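Local coordinates for membrane protein, putative (Geobacter sulfurreducens PCA, PDB 2QYB) that is probably a multidomain membrane protein combining solute transport with phosphatase activity, represented here by its GAF domain, whose own role is undetermined, at residues N88-Q91 with Y92-K95. Numbering follows the deposited sequence.
Sequences NDTQ and YMTK
Y92 N donates to D89 O at 3.0 Å, nearly straight at 165°, and closes a tight turn that brings the side chains of D89, Q91 and Y92 together. From D89, CB lies 4.0 Å from Y92 CD2. A chi1 of -166°, which turns CG away from the backbone N, carries the carboxylate toward Q91. OD1 then accepts from Q91 N at 2.9 Å, which makes an Asx turn at the start of the short 3-10 segment. OD2 takes Q91 NE2 at 3.1 Å and rests obliquely near Y92 CE2, 3.9 Å away. Both donors reach the carboxylate from above its plane. The Q91 amide, tied to D89 at its nitrogen, lies almost parallel to the Y92 ring, 8° between the planes, with Q91 CG over the ring face; the two groups are modelled closer than they can really lie, so the detail of this stack is doubtful. Replacing D89 with alanine removes both carboxylate oxygens, which would probably leave Q91 N without its side-chain acceptor and the Q91 amide free to rotate. On the buried side, T90 CG2 packs beside the selenomethionine M93, 4.1 Å from its SE, and T90 OG1 is hydrogen-bonded to I107 O. The turn thus links strand 85-87 to helix 96-104 in the GAF domain: T90 rests on M102 and Q103, M93 lies against R99, F110 and Y74, and K95 is the N-cap of helix 96-104.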
loop_
_atom_site.group_PDB
_atom_site.type_symbol
_atom_site.label_atom_id
_atom_site.label_comp_id
_atom_site.label_asym_id
_atom_site.label_seq_id
_atom_site.Cartn_x
_atom_site.Cartn_y
_atom_site.Cartn_z
ATOM N N ASN A 88 8.271 2.502 26.636
ATOM C CA ASN A 88 8.034 3.952 26.616
ATOM C C ASN A 88 9.272 4.800 26.325
ATOM O O ASN A 88 9.158 5.883 25.744
ATOM C CB ASN A 88 7.283 4.408 27.867
ATOM C CG ASN A 88 5.811 4.572 27.598
ATOM O OD1 ASN A 88 4.955 4.152 28.354
ATOM N ND2 ASN A 88 5.518 5.148 26.483
ATOM N N ASP A 89 10.447 4.260 26.662
ATOM C CA ASP A 89 11.715 4.914 26.396
ATOM C C ASP A 89 12.792 3.883 26.032
ATOM O O ASP A 89 13.274 3.158 26.889
ATOM C CB ASP A 89 12.172 5.768 27.596
ATOM C CG ASP A 89 13.303 6.725 27.221
ATOM O OD1 ASP A 89 14.041 6.380 26.276
ATOM O OD2 ASP A 89 13.445 7.813 27.863
ATOM N N THR A 90 13.189 3.860 24.759
ATOM C CA THR A 90 14.187 2.925 24.304
ATOM C C THR A 90 15.556 3.030 25.036
ATOM O O THR A 90 16.325 2.087 24.989
ATOM C CB THR A 90 14.405 3.025 22.775
ATOM O OG1 THR A 90 14.684 4.379 22.441
ATOM C CG2 THR A 90 13.146 2.507 21.978
ATOM N N GLN A 91 15.859 4.141 25.713
ATOM C CA GLN A 91 17.119 4.200 26.440
ATOM C C GLN A 91 17.177 3.185 27.589
ATOM O O GLN A 91 18.250 2.859 28.040
ATOM C CB GLN A 91 17.482 5.630 26.903
ATOM C CG GLN A 91 16.827 6.067 28.189
ATOM C CD GLN A 91 17.249 7.489 28.680
ATOM O OE1 GLN A 91 18.443 7.783 28.850
ATOM N NE2 GLN A 91 16.249 8.347 28.966
ATOM N N TYR A 92 16.028 2.653 28.015
ATOM C CA TYR A 92 15.930 1.812 29.219
ATOM C C TYR A 92 15.533 0.380 28.952
ATOM O O TYR A 92 15.211 -0.362 29.865
ATOM C CB TYR A 92 14.941 2.453 30.233
ATOM C CG TYR A 92 15.343 3.852 30.646
ATOM C CD1 TYR A 92 16.681 4.160 30.945
ATOM C CD2 TYR A 92 14.390 4.862 30.768
ATOM C CE1 TYR A 92 17.056 5.440 31.315
ATOM C CE2 TYR A 92 14.742 6.138 31.145
ATOM C CZ TYR A 92 16.087 6.420 31.404
ATOM O OH TYR A 92 16.449 7.676 31.774
HETATM N N MSE A 93 15.595 -0.032 27.711
HETATM C CA MSE A 93 15.442 -1.445 27.351
HETATM C C MSE A 93 16.567 -2.289 27.886
HETATM O O MSE A 93 17.707 -1.833 27.996
HETATM C CB MSE A 93 15.482 -1.588 25.840
HETATM C CG MSE A 93 14.318 -0.972 25.111
HETATM SE SE MSE A 93 14.675 -1.042 23.216
HETATM C CE MSE A 93 14.141 -2.876 22.945
ATOM N N THR A 94 16.252 -3.546 28.169
ATOM C CA THR A 94 17.223 -4.493 28.687
ATOM C C THR A 94 17.880 -5.408 27.598
ATOM O O THR A 94 18.719 -6.239 27.935
ATOM C CB THR A 94 16.557 -5.382 29.779
ATOM O OG1 THR A 94 15.539 -6.183 29.177
ATOM C CG2 THR A 94 15.911 -4.515 30.871
ATOM N N LYS A 95 17.500 -5.269 26.326
ATOM C CA LYS A 95 18.141 -6.010 25.255
ATOM C C LYS A 95 19.171 -5.082 24.612
ATOM O O LYS A 95 18.824 -4.144 23.888
ATOM C CB LYS A 95 17.119 -6.441 24.223
ATOM C CG LYS A 95 16.326 -7.670 24.584
ATOM C CD LYS A 95 15.087 -7.787 23.720
ATOM C CE LYS A 95 14.104 -8.823 24.313
ATOM N NZ LYS A 95 14.711 -10.198 24.375
#